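Alpha-L-arabinosidase (Xanthomonas axonopodis pv. citri, PDB 6D25) probably removes arabinofuranosyl groups from arabinoxylans and copes with internal di-substitutions, as a GH51 arabinofuranosidase. Local coordinates at residues Q343-R347 and A477-T483; F339-N344 and N376-A380; A287-L292 and L346-V351. One frame throughout, in Å; residues are numbered along the deposited sequence.

Contact 1. Residues Q343-R347 and A477-T483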
loop_
_atom_site.group_PDB
_atom_site.type_symbol
_atom_site.label_atom_id
_atom_site.label_comp_id
_atom_site.label_asym_id
_atom_site.label_seq_id
_atom_site.Cartn_x
_atom_site.Cartn_y
_atom_site.Cartn_z
ATOM N N GLN A 343 0.005 -31.944 -23.450
ATOM C CA GLN A 343 -0.961 -33.000 -23.660
ATOM C C GLN A 343 -1.381 -33.564 -22.296
ATOM O O GLN A 343 -0.908 -33.162 -21.193
ATOM C CB GLN A 343 -0.429 -34.083 -24.629
ATOM C CG GLN A 343 -0.981 -33.978 -26.049
ATOM C CD GLN A 343 -2.461 -34.286 -26.139
ATOM O OE1 GLN A 343 -3.077 -34.652 -25.141
ATOM N NE2 GLN A 343 -3.056 -34.131 -27.325
ATOM N N ASN A 344 -2.381 -34.426 -22.378
ATOM C CA ASN A 344 -3.150 -34.906 -21.240
ATOM C C ASN A 344 -3.382 -36.399 -21.481
ATOM O O ASN A 344 -4.114 -36.760 -22.418
ATOM C CB ASN A 344 -4.431 -34.079 -21.166
ATOM C CG ASN A 344 -5.139 -34.116 -19.836
ATOM O OD1 ASN A 344 -5.556 -35.212 -19.371
ATOM N ND2 ASN A 344 -5.378 -32.934 -19.293
ATOM N N SER A 345 -2.662 -37.238 -20.713
ATOM C CA SER A 345 -2.592 -38.652 -20.979
ATOM C C SER A 345 -3.309 -39.438 -19.881
ATOM O O SER A 345 -3.832 -38.879 -18.917
ATOM C CB SER A 345 -1.140 -39.095 -21.083
ATOM O OG SER A 345 -0.555 -39.138 -19.789
ATOM N N LEU A 346 -3.290 -40.761 -20.024
ATOM C CA LEU A 346 -3.804 -41.636 -18.960
ATOM C C LEU A 346 -3.148 -41.297 -17.604
ATOM O O LEU A 346 -3.809 -41.400 -16.536
ATOM C CB LEU A 346 -3.570 -43.093 -19.335
ATOM C CG LEU A 346 -4.082 -44.131 -18.340
ATOM C CD1 LEU A 346 -5.590 -44.021 -18.122
ATOM C CD2 LEU A 346 -3.670 -45.545 -18.806
ATOM N N ARG A 347 -1.878 -40.912 -17.633
ATOM C CA ARG A 347 -1.171 -40.533 -16.398
ATOM C C ARG A 347 -1.916 -39.371 -15.690
ATOM O O ARG A 347 -2.074 -39.346 -14.464
ATOM C CB ARG A 347 0.267 -40.146 -16.746
ATOM C CG ARG A 347 1.145 -39.824 -15.537
ATOM C CD ARG A 347 2.582 -39.505 -15.915
ATOM N NE ARG A 347 2.672 -38.401 -16.853
ATOM C CZ ARG A 347 3.818 -38.017 -17.449
ATOM N NH1 ARG A 347 4.979 -38.518 -17.049
ATOM N NH2 ARG A 347 3.772 -37.170 -18.465
ATOM N N ALA A 477 -1.782 -48.477 -23.443
ATOM C CA ALA A 477 -0.431 -48.063 -23.019
ATOM C C ALA A 477 -0.534 -46.877 -22.048
ATOM O O ALA A 477 -1.454 -46.067 -22.167
ATOM C CB ALA A 477 0.423 -47.731 -24.230
ATOM N N ILE A 478 0.419 -46.769 -21.125
ATOM C CA ILE A 478 0.384 -45.691 -20.126
ATOM C C ILE A 478 0.450 -44.310 -20.790
ATOM O O ILE A 478 -0.143 -43.353 -20.297
ATOM C CB ILE A 478 1.470 -45.852 -19.049
ATOM C CG1 ILE A 478 2.883 -45.853 -19.622
ATOM C CG2 ILE A 478 1.204 -47.091 -18.203
ATOM C CD1 ILE A 478 3.967 -45.943 -18.559
ATOM N N ALA A 479 1.214 -44.179 -21.874
ATOM C CA ALA A 479 1.402 -42.876 -22.510
ATOM C C ALA A 479 0.393 -42.697 -23.649
ATOM O O ALA A 479 0.814 -42.572 -24.831
ATOM C CB ALA A 479 2.812 -42.782 -23.044
ATOM N N THR A 480 -0.880 -42.886 -23.396
ATOM C CA THR A 480 -1.886 -42.706 -24.434
ATOM C C THR A 480 -2.610 -41.409 -24.091
ATOM O O THR A 480 -2.883 -41.148 -22.917
ATOM C CB THR A 480 -2.876 -43.888 -24.488
ATOM O OG1 THR A 480 -2.157 -45.117 -24.579
ATOM C CG2 THR A 480 -3.855 -43.785 -25.630
ATOM N N TYR A 481 -2.923 -40.618 -25.117
ATOM C CA TYR A 481 -3.656 -39.388 -24.943
ATOM C C TYR A 481 -4.629 -39.227 -26.120
ATOM O O TYR A 481 -4.562 -39.949 -27.075
ATOM C CB TYR A 481 -2.681 -38.202 -24.829
ATOM C CG TYR A 481 -1.645 -38.106 -25.927
ATOM C CD1 TYR A 481 -1.925 -37.469 -27.121
ATOM C CD2 TYR A 481 -0.371 -38.605 -25.752
ATOM C CE1 TYR A 481 -0.984 -37.345 -28.126
ATOM C CE2 TYR A 481 0.583 -38.532 -26.753
ATOM C CZ TYR A 481 0.284 -37.857 -27.923
ATOM O OH TYR A 481 1.179 -37.734 -28.921
ATOM N N ASN A 482 -5.548 -38.293 -25.989
ATOM C CA ASN A 482 -6.559 -38.044 -27.005
ATOM C C ASN A 482 -6.075 -36.931 -27.941
ATOM O O ASN A 482 -5.445 -35.954 -27.496
ATOM C CB ASN A 482 -7.884 -37.681 -26.339
ATOM C CG ASN A 482 -8.509 -38.847 -25.618
ATOM O OD1 ASN A 482 -8.262 -40.000 -26.002
ATOM N ND2 ASN A 482 -9.286 -38.559 -24.568
ATOM N N THR A 483 -6.391 -37.076 -29.213
ATOM C CA THR A 483 -6.126 -36.058 -30.241
ATOM C C THR A 483 -7.401 -35.833 -31.069
ATOM O O THR A 483 -8.339 -36.613 -31.011
ATOM C CB THR A 483 -5.001 -36.505 -31.181
ATOM O OG1 THR A 483 -5.443 -37.700 -31.822
ATOM C CG2 THR A 483 -3.692 -36.767 -30.468
HETATM O O HOH W 1 -5.697 -35.882 -24.316
#
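Gln343 bends at its second torsion (chi2 -68°), and Tyr481 holds CG between its backbone N and carbonyl carbon (chi1 51°). These turns bring the glutamine chain over one face of the tyrosine ring. The two side chains cross at about a right angle. CG of Gln343 makes a CH-pi contact, 4.1 Å from the Tyr481 ring centroid and offset toward the rim. The amide lies past the rim near CD1, with its plane 32° from that of the ring.

Both ends of this amide are used. Gln343 NE2 gives a somewhat bent hydrogen bond to Asn482 O at 3.0 Å, with the acceptor out of the amide plane. Gln343 OE1 accepts from Asn344 N at 2.9 Å, on a lone pair in the carbonyl plane. A water accepts from Asn482 N at 2.9 Å and sits within donating distance of Asn344 O (2.6 Å) and Gln343 OE1, though it has more acceptors in reach than protons. These bonds should fix the rotation of the amide.

Further along, Leu346 N donates to Thr480 O at 2.9 Å. CB of Leu346 rests on Ile478 O. Ser345 is the N-cap of helix 346-361: its OG takes a weak bond from Arg347 N, while Asp348 OD2 accepts from Ser345 N, one half of a capping box.

The contact joins the capped start of a helix of the eight-stranded parallel barrel to a loop between strands 468-473 and 493-494 of the mixed sheet. It is thus an interface between barrel and beta domain, as in GH51 enzymes.

Contact 2. Residues F339-N344 and N376-A380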
loop_
_atom_site.group_PDB
_atom_site.type_symbol
_atom_site.label_atom_id
_atom_site.label_comp_id
_atom_site.label_asym_id
_atom_site.label_seq_id
_atom_site.Cartn_x
_atom_site.Cartn_y
_atom_site.Cartn_z
ATOM N N PHE A 339 2.378 -20.148 -23.069
ATOM C CA PHE A 339 0.945 -20.532 -23.198
ATOM C C PHE A 339 0.608 -21.837 -22.464
ATOM O O PHE A 339 -0.548 -22.249 -22.446
ATOM C CB PHE A 339 0.577 -20.677 -24.674
ATOM C CG PHE A 339 0.502 -19.399 -25.468
ATOM C CD1 PHE A 339 0.839 -18.176 -24.904
ATOM C CD2 PHE A 339 0.086 -19.423 -26.789
ATOM C CE1 PHE A 339 0.712 -16.999 -25.640
ATOM C CE2 PHE A 339 -0.002 -18.252 -27.534
ATOM C CZ PHE A 339 0.276 -17.033 -26.941
ATOM N N LEU A 340 1.629 -22.471 -21.883
ATOM C CA LEU A 340 1.489 -23.665 -21.042
ATOM C C LEU A 340 0.638 -24.750 -21.724
ATOM O O LEU A 340 -0.213 -25.341 -21.075
ATOM C CB LEU A 340 0.893 -23.270 -19.704
ATOM C CG LEU A 340 1.664 -22.229 -18.903
ATOM C CD1 LEU A 340 1.064 -22.107 -17.510
ATOM C CD2 LEU A 340 3.171 -22.508 -18.831
ATOM N N GLN A 341 0.922 -25.061 -22.984
ATOM C CA GLN A 341 0.176 -26.071 -23.697
ATOM C C GLN A 341 0.891 -27.407 -23.547
ATOM O O GLN A 341 2.058 -27.534 -23.883
ATOM C CB GLN A 341 0.005 -25.689 -25.168
ATOM C CG GLN A 341 -0.730 -24.369 -25.315
ATOM C CD GLN A 341 -0.927 -23.913 -26.740
ATOM O OE1 GLN A 341 -0.253 -24.394 -27.672
ATOM N NE2 GLN A 341 -1.850 -22.958 -26.892
ATOM N N GLN A 342 0.175 -28.385 -22.997
ATOM C CA GLN A 342 0.719 -29.711 -22.780
ATOM C C GLN A 342 -0.389 -30.722 -23.124
ATOM O O GLN A 342 -1.577 -30.385 -23.062
ATOM C CB GLN A 342 1.218 -29.860 -21.341
ATOM C CG GLN A 342 0.134 -29.670 -20.285
ATOM C CD GLN A 342 0.631 -29.564 -18.851
ATOM O OE1 GLN A 342 1.663 -28.939 -18.597
ATOM N NE2 GLN A 342 -0.105 -30.140 -17.915
ATOM N N GLN A 343 0.005 -31.944 -23.450
ATOM C CA GLN A 343 -0.961 -33.000 -23.660
ATOM C C GLN A 343 -1.381 -33.564 -22.296
ATOM O O GLN A 343 -0.908 -33.162 -21.193
ATOM C CB GLN A 343 -0.429 -34.083 -24.629
ATOM C CG GLN A 343 -0.981 -33.978 -26.049
ATOM C CD GLN A 343 -2.461 -34.286 -26.139
ATOM O OE1 GLN A 343 -3.077 -34.652 -25.141
ATOM N NE2 GLN A 343 -3.056 -34.131 -27.325
ATOM N N ASN A 344 -2.381 -34.426 -22.378
ATOM C CA ASN A 344 -3.150 -34.906 -21.240
ATOM C C ASN A 344 -3.382 -36.399 -21.481
ATOM O O ASN A 344 -4.114 -36.760 -22.418
ATOM C CB ASN A 344 -4.431 -34.079 -21.166
ATOM C CG ASN A 344 -5.139 -34.116 -19.836
ATOM O OD1 ASN A 344 -5.556 -35.212 -19.371
ATOM N ND2 ASN A 344 -5.378 -32.934 -19.293
ATOM N N ASN A 376 -7.206 -25.711 -22.758
ATOM C CA ASN A 376 -5.976 -25.392 -23.530
ATOM C C ASN A 376 -4.750 -25.091 -22.654
ATOM O O ASN A 376 -3.703 -24.751 -23.227
ATOM C CB ASN A 376 -6.216 -24.225 -24.490
ATOM C CG ASN A 376 -7.063 -24.639 -25.671
ATOM O OD1 ASN A 376 -6.986 -25.815 -26.070
ATOM N ND2 ASN A 376 -7.824 -23.702 -26.226
ATOM N N VAL A 377 -4.850 -25.160 -21.331
ATOM C CA VAL A 377 -3.775 -24.665 -20.442
ATOM C C VAL A 377 -3.576 -25.704 -19.333
ATOM O O VAL A 377 -4.550 -26.136 -18.682
ATOM C CB VAL A 377 -4.168 -23.311 -19.827
ATOM C CG1 VAL A 377 -3.212 -22.877 -18.740
ATOM C CG2 VAL A 377 -4.284 -22.237 -20.903
ATOM N N LEU A 378 -2.319 -26.071 -19.129
ATOM C CA LEU A 378 -1.922 -27.026 -18.103
ATOM C C LEU A 378 -2.799 -28.287 -18.182
ATOM O O LEU A 378 -2.919 -28.788 -19.268
ATOM C CB LEU A 378 -1.914 -26.320 -16.740
ATOM C CG LEU A 378 -0.760 -25.328 -16.560
ATOM C CD1 LEU A 378 -0.912 -24.520 -15.288
ATOM C CD2 LEU A 378 0.590 -26.019 -16.570
ATOM N N GLN A 379 -3.358 -28.791 -17.074
ATOM C CA GLN A 379 -4.031 -30.110 -17.061
ATOM C C GLN A 379 -5.496 -29.919 -17.460
ATOM O O GLN A 379 -6.399 -30.112 -16.633
ATOM C CB GLN A 379 -3.915 -30.799 -15.700
ATOM C CG GLN A 379 -4.360 -32.259 -15.765
ATOM C CD GLN A 379 -4.173 -33.051 -14.486
ATOM O OE1 GLN A 379 -3.427 -32.632 -13.587
ATOM N NE2 GLN A 379 -4.816 -34.211 -14.413
ATOM N N ALA A 380 -5.726 -29.585 -18.734
ATOM C CA ALA A 380 -7.003 -29.073 -19.180
ATOM C C ALA A 380 -8.103 -30.138 -19.269
ATOM O O ALA A 380 -7.843 -31.339 -19.435
ATOM C CB ALA A 380 -6.805 -28.436 -20.522
HETATM O O HOH W 2 -2.772 -22.132 -24.027
HETATM O O HOH W 3 -2.516 -27.652 -21.998
HETATM O O HOH W 4 -3.585 -30.845 -21.143
#
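Leu340 and Leu378 touch across the contact, and both carry the positive phi that is uncommon outside glycine (50° and 49°). Their backbones meet in a single direct hydrogen bond, from Leu378 N to Leu340 O at 3.0 Å. Their side chains lie side by side and point the same way, with Leu340 CD1 3.8 Å from Leu378 CG.

Around this pair, water does much of the joining. One water donates to Phe339 O and to Asn376 O and accepts from Gln341 NE2. A second accepts from Gln342 N and reaches Leu378 O at 3.0 Å. A third lies between Gln342 O and Leu378 O, 2.9 Å from the latter, and takes a weak bond from Asn344 ND2. Leu378 O also receives a weak bond from Ala380 N, which closes an inverse gamma turn centred on Gln379.

The two loops follow strands 319-325 and 366-371, neighbours in the (beta/alpha)8 barrel. They therefore lie at the C-terminal side of the barrel, where enzymes of this fold carry their active sites. A glycerol, probably from the crystallisation liquor, is bound about 4 Å from the Leu378 side chain.

Gln342 starts with CG between its backbone N and carbonyl carbon (chi1 61°) and then runs extended. Its amide is thereby laid against Leu378, with NE2 3.3 Å from Leu378 C. This is packing, since the amide makes its bonds to Tyr329 N and Thr327 O. Asn344 ND2 comes 2.9 Å from Ala380 O at a poor angle for bonding; Ala380 O accepts from Thr392 OG1, and Asn344 OD1 is bonded to Thr394 OG1.

Contact 3. Residues A287-L292 and L346-V351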
loop_
_atom_site.group_PDB
_atom_site.type_symbol
_atom_site.label_atom_id
_atom_site.label_comp_id
_atom_site.label_asym_id
_atom_site.label_seq_id
_atom_site.Cartn_x
_atom_site.Cartn_y
_atom_site.Cartn_z
ATOM N N ALA A 287 9.132 -42.319 -15.116
ATOM C CA ALA A 287 8.462 -41.029 -15.139
ATOM C C ALA A 287 6.999 -41.158 -14.683
ATOM O O ALA A 287 6.449 -40.242 -14.068
ATOM C CB ALA A 287 8.539 -40.434 -16.526
ATOM N N TRP A 288 6.373 -42.289 -15.013
ATOM C CA TRP A 288 5.002 -42.618 -14.570
ATOM C C TRP A 288 4.936 -42.625 -13.041
ATOM O O TRP A 288 4.169 -41.854 -12.424
ATOM C CB TRP A 288 4.603 -43.970 -15.163
ATOM C CG TRP A 288 3.369 -44.618 -14.625
ATOM C CD1 TRP A 288 3.319 -45.532 -13.615
ATOM C CD2 TRP A 288 2.020 -44.472 -15.114
ATOM N NE1 TRP A 288 2.034 -45.952 -13.423
ATOM C CE2 TRP A 288 1.208 -45.300 -14.304
ATOM C CE3 TRP A 288 1.411 -43.708 -16.114
ATOM C CZ2 TRP A 288 -0.172 -45.407 -14.492
ATOM C CZ3 TRP A 288 0.045 -43.806 -16.303
ATOM C CH2 TRP A 288 -0.740 -44.646 -15.489
ATOM N N ILE A 289 5.763 -43.483 -12.423
ATOM C CA ILE A 289 5.653 -43.642 -10.979
ATOM C C ILE A 289 6.115 -42.362 -10.273
ATOM O O ILE A 289 5.547 -42.018 -9.228
ATOM C CB ILE A 289 6.411 -44.889 -10.481
ATOM C CG1 ILE A 289 5.940 -45.265 -9.066
ATOM C CG2 ILE A 289 7.913 -44.687 -10.577
ATOM C CD1 ILE A 289 6.509 -46.554 -8.548
ATOM N N GLN A 290 7.106 -41.650 -10.825
ATOM C CA GLN A 290 7.562 -40.403 -10.221
ATOM C C GLN A 290 6.403 -39.377 -10.188
ATOM O O GLN A 290 6.243 -38.673 -9.207
ATOM C CB GLN A 290 8.776 -39.806 -10.945
ATOM C CG GLN A 290 9.454 -38.719 -10.084
ATOM C CD GLN A 290 10.005 -37.458 -10.724
ATOM O OE1 GLN A 290 9.986 -36.379 -10.082
ATOM N NE2 GLN A 290 10.551 -37.589 -11.948
ATOM N N THR A 291 5.640 -39.290 -11.266
ATOM C CA THR A 291 4.523 -38.362 -11.329
ATOM C C THR A 291 3.469 -38.702 -10.263
ATOM O O THR A 291 2.970 -37.822 -9.561
ATOM C CB THR A 291 3.890 -38.365 -12.730
ATOM O OG1 THR A 291 4.895 -38.071 -13.687
ATOM C CG2 THR A 291 2.768 -37.376 -12.851
ATOM N N LEU A 292 3.125 -39.985 -10.140
ATOM C CA LEU A 292 2.120 -40.380 -9.191
ATOM C C LEU A 292 2.625 -40.188 -7.749
ATOM O O LEU A 292 1.872 -39.787 -6.868
ATOM C CB LEU A 292 1.699 -41.834 -9.470
ATOM C CG LEU A 292 1.125 -42.099 -10.862
ATOM C CD1 LEU A 292 0.617 -43.532 -10.974
ATOM C CD2 LEU A 292 0.008 -41.099 -11.197
ATOM N N LEU A 346 -3.290 -40.761 -20.024
ATOM C CA LEU A 346 -3.804 -41.636 -18.960
ATOM C C LEU A 346 -3.148 -41.297 -17.604
ATOM O O LEU A 346 -3.809 -41.400 -16.536
ATOM C CB LEU A 346 -3.570 -43.093 -19.335
ATOM C CG LEU A 346 -4.082 -44.131 -18.340
ATOM C CD1 LEU A 346 -5.590 -44.021 -18.122
ATOM C CD2 LEU A 346 -3.670 -45.545 -18.806
ATOM N N ARG A 347 -1.878 -40.912 -17.633
ATOM C CA ARG A 347 -1.171 -40.533 -16.398
ATOM C C ARG A 347 -1.916 -39.371 -15.690
ATOM O O ARG A 347 -2.074 -39.346 -14.464
ATOM C CB ARG A 347 0.267 -40.146 -16.746
ATOM C CG ARG A 347 1.145 -39.824 -15.537
ATOM C CD ARG A 347 2.582 -39.505 -15.915
ATOM N NE ARG A 347 2.672 -38.401 -16.853
ATOM C CZ ARG A 347 3.818 -38.017 -17.449
ATOM N NH1 ARG A 347 4.979 -38.518 -17.049
ATOM N NH2 ARG A 347 3.772 -37.170 -18.465
ATOM N N ASP A 348 -2.368 -38.408 -16.476
ATOM C CA ASP A 348 -3.104 -37.229 -15.959
ATOM C C ASP A 348 -4.454 -37.654 -15.384
ATOM O O ASP A 348 -4.889 -37.098 -14.363
ATOM C CB ASP A 348 -3.199 -36.157 -17.026
ATOM C CG ASP A 348 -1.805 -35.702 -17.430
ATOM O OD1 ASP A 348 -1.121 -35.118 -16.544
ATOM O OD2 ASP A 348 -1.350 -36.017 -18.567
ATOM N N ALA A 349 -5.115 -38.627 -16.018
ATOM C CA ALA A 349 -6.364 -39.163 -15.445
ATOM C C ALA A 349 -6.096 -39.703 -14.040
ATOM O O ALA A 349 -6.861 -39.403 -13.114
ATOM C CB ALA A 349 -6.923 -40.224 -16.325
ATOM N N LEU A 350 -5.038 -40.522 -13.886
ATOM C CA LEU A 350 -4.755 -41.062 -12.547
ATOM C C LEU A 350 -4.424 -39.943 -11.552
ATOM O O LEU A 350 -4.787 -40.049 -10.365
ATOM C CB LEU A 350 -3.639 -42.116 -12.619
ATOM C CG LEU A 350 -4.153 -43.539 -12.849
ATOM C CD1 LEU A 350 -4.555 -43.775 -14.299
ATOM C CD2 LEU A 350 -3.158 -44.571 -12.433
ATOM N N VAL A 351 -3.696 -38.909 -11.999
ATOM C CA VAL A 351 -3.434 -37.784 -11.134
ATOM C C VAL A 351 -4.761 -37.229 -10.605
ATOM O O VAL A 351 -4.909 -36.992 -9.396
ATOM C CB VAL A 351 -2.587 -36.690 -11.816
ATOM C CG1 VAL A 351 -2.658 -35.370 -11.086
ATOM C CG2 VAL A 351 -1.143 -37.145 -11.957
#
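Ala287 O is gripped by two donors of its own helix. It also lies at the edge of the Arg347 guanidinium, near its plane, 3.7 Å from NH1. Thr291 OG1 donates to Ala287 O at 2.7 Å, and Thr291 N reaches the same oxygen from the opposite face of the carbonyl plane. The hydroxyl proton of Thr291 is thus committed within its helix.

Arg347 runs across Thr291 at about a right angle, with its CD 3.6 Å from Thr291 CB. Its chain is extended up to CD and bends at chi3 (57°), which turns the guanidinium to within 13° of the Trp288 ring plane. The arginine and the tryptophan slide past each other in opposite directions. Trp288 CZ3 meets Arg347 CA at 3.5 Å.

CZ2, on the six-membered ring of Trp288, touches Leu350 CD2 at 3.7 Å. Leu292 CD1 covers part of one indole face, and Leu292 CD2 packs on Leu350 CB at 4.0 Å. Trp288 NE1 is bonded to Leu448 O. The segments are nearly parallel helices of the (beta/alpha)8 barrel, crossing at -23°.

No clear hydrogen bond links the two helices here. The charged end of Arg347 finds its clear partners outside the two segments, Ser279 O and, by cation-pi contact, Phe283. Toward the other helix the arginine therefore probably serves mostly as an apolar surface, through its methylenes.

How the contacts relate
Contacts 2 and 3 are buried; contact 1 is only partly so and lies farthest from the centre of the chain. Residues 339-347 and the helix they lead into run through all three. Contacts 1 and 2 share Gln343 and Asn344, while contacts 1 and 3 share Leu346 and Arg347. Contacts 2 and 3 stay within the barrel; contact 1 leads out to the beta domain. The chemistry changes accordingly. Contact 1 adds a side-chain amide bond and a CH-pi contact to its backbone bond and water; contact 2 has one direct bond, waters and a leucine pair; the helix pair meets mainly through apolar surfaces. Ile478 of contact 1 packs on Trp288 of contact 3, and Gln379 of contact 2 packs against Asp348 and Val351.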